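Local coordinates for glutathione S-transferase (Sulfitobacter, PDB 4GF0), which binds glutathione and, as a member of the glutathione S-transferase family, probably transfers it to electrophilic substrates, at residues D142-S146 with D147-G151; W172-D176 with G177-A181. All blocks are in the same frame, centred on the assembly; numbering follows the deposited sequence.

Both interactions are local and belong to the helical C-terminal domain of the glutathione transferase fold. Interaction 1 lies near the C-terminal end of helix 123-148. Interaction 2 follows later in the chain, in the loop between helices 162-170 and 184-194. Their centres are 16 Å apart, and their nearest atoms stay about 6 Å apart without touching. Tyr183 links them: its hydroxyl bonds to Asp142 of interaction 1, and it packs on Val178 of interaction 2. The Phe143 side chain is about 10 Å from a bound glutathione and does not touch it. In interaction 2 the Asp176 side chain also lies about 10 Å from a bound glutathione. Trp172 touches a bound glutathione directly, which places interaction 2 beside the ligand pocket.

Interaction 1: residues D142-S146 with D147-G151; sequences DFVES and DILRG
Phe143 meets Asp147 and Ile148 one turn on, near the C-terminal end of helix 123-148, where the helix widens into a pi-type turn. From CB the Phe143 side chain starts with CG anti to the backbone N (chi1 -174°). This sends the ring along the helix toward the next turn. The CD1-CE1 half of the ring faces Asp147, and Phe143 CE1 lies 3.5 Å from Asp147 CB. The CD2-CE2 half meets Ile148 obliquely, with Phe143 CE2 3.7 Å from Ile148 CG1. At the tip CZ again touches Asp147 CB, whose CH-pi contact lies over the face, 3.7 Å from the Phe143 ring centroid. The ring and the Asp147 carboxylate are nearly parallel. With an alanine here the ring is gone; Asp147 CB would probably lose the face it lies over, and a gap would probably open beside Ile148 CG1. Tyr101 of helix 89-111 also meets this ring. Behind it, Val144 CG2 touches Ile148 CD1 and Val144 CG1 packs on Leu149 CG. Glu145 turns to the first turn of helix 184-194, where its oxygens take the backbone N-H groups of Lys185 and Ile186. The wide turn is bonded through Val144 O, which takes two donors. Leu149 N reaches Val144 O in the carbonyl plane at 2.9 Å, almost straight (171°). Ile148 N sits above that plane, 3.1 Å from Val144 O.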
loop_
_atom_site.group_PDB
_atom_site.type_symbol
_atom_site.label_atom_id
_atom_site.label_comp_id
_atom_site.label_asym_id
_atom_site.label_seq_id
_atom_site.Cartn_x
_atom_site.Cartn_y
_atom_site.Cartn_z
ATOM N N ASP A 142 -10.600 1.488 15.743
ATOM C CA ASP A 142 -10.391 2.568 16.712
ATOM C C ASP A 142 -9.622 3.725 16.082
ATOM O O ASP A 142 -9.995 4.895 16.218
ATOM C CB ASP A 142 -9.598 2.065 17.922
ATOM C CG ASP A 142 -10.421 1.220 18.864
ATOM O OD1 ASP A 142 -11.655 1.145 18.697
ATOM O OD2 ASP A 142 -9.818 0.642 19.796
ATOM N N PHE A 143 -8.537 3.386 15.399
ATOM C CA PHE A 143 -7.723 4.380 14.709
ATOM C C PHE A 143 -8.443 5.055 13.548
ATOM O O PHE A 143 -8.291 6.263 13.335
ATOM C CB PHE A 143 -6.424 3.754 14.211
ATOM C CG PHE A 143 -5.479 4.747 13.608
ATOM C CD1 PHE A 143 -4.669 5.522 14.421
ATOM C CD2 PHE A 143 -5.405 4.913 12.240
ATOM C CE1 PHE A 143 -3.792 6.447 13.876
ATOM C CE2 PHE A 143 -4.538 5.841 11.688
ATOM C CZ PHE A 143 -3.727 6.604 12.510
ATOM N N VAL A 144 -9.198 4.283 12.771
ATOM C CA VAL A 144 -10.003 4.860 11.707
ATOM C C VAL A 144 -10.944 5.911 12.286
ATOM O O VAL A 144 -11.028 7.030 11.777
ATOM C CB VAL A 144 -10.838 3.781 10.980
ATOM C CG1 VAL A 144 -11.924 4.429 10.120
ATOM C CG2 VAL A 144 -9.934 2.910 10.123
ATOM N N GLU A 145 -11.635 5.537 13.357
ATOM C CA GLU A 145 -12.641 6.387 13.980
ATOM C C GLU A 145 -12.022 7.669 14.543
ATOM O O GLU A 145 -12.598 8.744 14.431
ATOM C CB GLU A 145 -13.382 5.600 15.075
ATOM C CG GLU A 145 -14.462 6.368 15.823
ATOM C CD GLU A 145 -15.744 6.518 15.022
ATOM O OE1 GLU A 145 -15.877 5.878 13.951
ATOM O OE2 GLU A 145 -16.631 7.275 15.466
ATOM N N SER A 146 -10.831 7.561 15.114
ATOM C CA SER A 146 -10.235 8.690 15.819
ATOM C C SER A 146 -9.309 9.529 14.942
ATOM O O SER A 146 -9.126 10.720 15.194
ATOM C CB SER A 146 -9.460 8.194 17.036
ATOM O OG SER A 146 -8.305 7.493 16.616
ATOM N N ASP A 147 -8.720 8.920 13.917
ATOM C CA ASP A 147 -7.603 9.564 13.221
ATOM C C ASP A 147 -7.649 9.561 11.699
ATOM O O ASP A 147 -6.800 10.172 11.053
ATOM C CB ASP A 147 -6.284 8.951 13.687
ATOM C CG ASP A 147 -5.852 9.470 15.039
ATOM O OD1 ASP A 147 -4.894 10.266 15.092
ATOM O OD2 ASP A 147 -6.475 9.085 16.046
ATOM N N ILE A 148 -8.628 8.884 11.119
ATOM C CA ILE A 148 -8.729 8.861 9.662
ATOM C C ILE A 148 -10.012 9.503 9.170
ATOM O O ILE A 148 -9.982 10.374 8.301
ATOM C CB ILE A 148 -8.630 7.429 9.108
ATOM C CG1 ILE A 148 -7.215 6.890 9.319
ATOM C CG2 ILE A 148 -9.018 7.395 7.624
ATOM C CD1 ILE A 148 -6.991 5.519 8.717
ATOM N N LEU A 149 -11.139 9.077 9.733
ATOM C CA LEU A 149 -12.440 9.519 9.247
ATOM C C LEU A 149 -12.820 10.883 9.812
ATOM O O LEU A 149 -13.211 10.994 10.979
ATOM C CB LEU A 149 -13.521 8.513 9.642
ATOM C CG LEU A 149 -14.144 7.592 8.607
ATOM C CD1 LEU A 149 -15.275 6.822 9.274
ATOM C CD2 LEU A 149 -14.654 8.371 7.390
ATOM N N ARG A 150 -12.713 11.924 8.995
ATOM C CA ARG A 150 -13.150 13.245 9.428
ATOM C C ARG A 150 -14.678 13.313 9.508
ATOM O O ARG A 150 -15.232 13.882 10.449
ATOM C CB ARG A 150 -12.596 14.337 8.512
ATOM C CG ARG A 150 -12.893 15.739 9.006
ATOM C CD ARG A 150 -12.059 16.797 8.287
ATOM N NE ARG A 150 -12.760 18.080 8.255
ATOM C CZ ARG A 150 -12.871 18.902 9.295
ATOM N NH1 ARG A 150 -12.321 18.584 10.461
ATOM N NH2 ARG A 150 -13.537 20.043 9.169
ATOM N N GLY A 151 -15.355 12.713 8.531
ATOM C CA GLY A 151 -16.806 12.616 8.556
ATOM C C GLY A 151 -17.479 13.671 7.700
ATOM O O GLY A 151 -17.135 14.847 7.795
#

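Interaction 2: residues W172-D176 with G177-A181; sequences WLDGD and GVDTA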
loop_
_atom_site.group_PDB
_atom_site.type_symbol
_atom_site.label_atom_id
_atom_site.label_comp_id
_atom_site.label_asym_id
_atom_site.label_seq_id
_atom_site.Cartn_x
_atom_site.Cartn_y
_atom_site.Cartn_z
ATOM N N TRP A 172 -15.533 -5.704 6.097
ATOM C CA TRP A 172 -15.016 -6.942 6.685
ATOM C C TRP A 172 -15.207 -6.997 8.199
ATOM O O TRP A 172 -15.063 -8.063 8.800
ATOM C CB TRP A 172 -13.515 -7.088 6.411
ATOM C CG TRP A 172 -13.142 -7.338 4.994
ATOM C CD1 TRP A 172 -13.881 -7.979 4.050
ATOM C CD2 TRP A 172 -11.918 -6.949 4.361
ATOM N NE1 TRP A 172 -13.191 -8.013 2.856
ATOM C CE2 TRP A 172 -11.984 -7.390 3.023
ATOM C CE3 TRP A 172 -10.776 -6.277 4.797
ATOM C CZ2 TRP A 172 -10.941 -7.168 2.113
ATOM C CZ3 TRP A 172 -9.741 -6.060 3.897
ATOM C CH2 TRP A 172 -9.831 -6.505 2.569
ATOM N N LEU A 173 -15.497 -5.859 8.825
ATOM C CA LEU A 173 -15.437 -5.780 10.297
ATOM C C LEU A 173 -16.399 -6.721 11.018
ATOM O O LEU A 173 -15.986 -7.436 11.942
ATOM C CB LEU A 173 -15.625 -4.340 10.784
ATOM C CG LEU A 173 -14.447 -3.391 10.543
ATOM C CD1 LEU A 173 -14.865 -1.947 10.786
ATOM C CD2 LEU A 173 -13.265 -3.757 11.444
ATOM N N ASP A 174 -17.668 -6.725 10.619
ATOM C CA ASP A 174 -18.657 -7.593 11.265
ATOM C C ASP A 174 -18.225 -9.054 11.167
ATOM O O ASP A 174 -18.244 -9.786 12.164
ATOM C CB ASP A 174 -20.042 -7.410 10.637
ATOM C CG ASP A 174 -20.770 -6.181 11.160
ATOM O OD1 ASP A 174 -20.305 -5.578 12.150
ATOM O OD2 ASP A 174 -21.824 -5.832 10.589
ATOM N N GLY A 175 -17.806 -9.451 9.967
ATOM C CA GLY A 175 -17.337 -10.800 9.706
ATOM C C GLY A 175 -16.077 -11.150 10.475
ATOM O O GLY A 175 -15.811 -12.327 10.743
ATOM N N ASP A 176 -15.292 -10.133 10.829
ATOM C CA ASP A 176 -14.071 -10.356 11.592
ATOM C C ASP A 176 -14.312 -10.282 13.097
ATOM O O ASP A 176 -13.372 -10.390 13.880
ATOM C CB ASP A 176 -12.961 -9.368 11.179
ATOM C CG ASP A 176 -12.352 -9.696 9.822
ATOM O OD1 ASP A 176 -12.683 -10.759 9.255
ATOM O OD2 ASP A 176 -11.532 -8.894 9.320
ATOM N N GLY A 177 -15.565 -10.090 13.500
ATOM C CA GLY A 177 -15.912 -10.067 14.910
ATOM C C GLY A 177 -15.879 -8.696 15.570
ATOM O O GLY A 177 -15.751 -8.603 16.797
ATOM N N VAL A 178 -16.004 -7.639 14.766
ATOM C CA VAL A 178 -16.035 -6.263 15.266
ATOM C C VAL A 178 -17.373 -5.608 14.913
ATOM O O VAL A 178 -17.791 -5.641 13.755
ATOM C CB VAL A 178 -14.902 -5.416 14.643
ATOM C CG1 VAL A 178 -14.918 -3.992 15.208
ATOM C CG2 VAL A 178 -13.542 -6.065 14.885
ATOM N N ASP A 179 -18.048 -5.025 15.902
ATOM C CA ASP A 179 -19.320 -4.344 15.643
ATOM C C ASP A 179 -19.055 -2.967 15.047
ATOM O O ASP A 179 -18.541 -2.094 15.739
ATOM C CB ASP A 179 -20.116 -4.169 16.942
ATOM C CG ASP A 179 -20.859 -5.423 17.360
ATOM O OD1 ASP A 179 -21.419 -6.104 16.477
ATOM O OD2 ASP A 179 -20.892 -5.719 18.578
ATOM N N THR A 180 -19.395 -2.763 13.776
ATOM C CA THR A 180 -19.226 -1.440 13.176
ATOM C C THR A 180 -20.072 -0.405 13.911
ATOM O O THR A 180 -19.699 0.763 14.023
ATOM C CB THR A 180 -19.537 -1.433 11.665
ATOM O OG1 THR A 180 -20.919 -1.742 11.449
ATOM C CG2 THR A 180 -18.681 -2.466 10.963
ATOM N N ALA A 181 -21.207 -0.862 14.424
ATOM C CA ALA A 181 -22.130 -0.024 15.186
ATOM C C ALA A 181 -21.485 0.638 16.405
ATOM O O ALA A 181 -21.975 1.652 16.904
ATOM C CB ALA A 181 -23.314 -0.848 15.617
#
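Leu173 and Val178 close a Schellman motif, which ends a short run of helical backbone after helix 162-170. Two backbone bonds define it. Val178 N gives its proton to Leu173 O at 2.8 Å, and Gly177 N gives its own to Asp174 O at 3.0 Å, closing the type I turn from Asp174 to Gly177. Gly177 has a positive phi (91°), where a side chain would jam against the carbonyl O of Asp176, so the turn calls for glycine. Apolar contacts follow the same path. Leu173 CD2 lies 4.0 Å from Val178 CB, the apolar pairing expected across this motif. Leu173 CB meets Thr180 CG2 at 3.6 Å. Met137 of helix 123-148 touches both Leu173 and Val178. Among the charged groups, Asp176 faces away from the turn, toward a salt bridge with Lys113 and a hydrogen bond with His110. Asp174 leans instead toward the backbone of residues 178-180. Its CG lies beside the backbone N and anti to the carbonyl carbon (chi1 -80°), which carries OD1 toward Thr180 N. Asp174 OD1 takes a weak but nearly straight bond from Thr180 N, 3.4 Å long, at the start of a 3-10 segment. Asp174 OD1 also stands 3.0 Å from Val178 O, an acceptor. Asp179 OD1 is 4.5 Å from Asp174 OD1. Close to an acceptor and a like charge, with one weak donor across the contact, the Asp174 carboxylate may be slightly easier to protonate, though its exposure to solvent probably limits this.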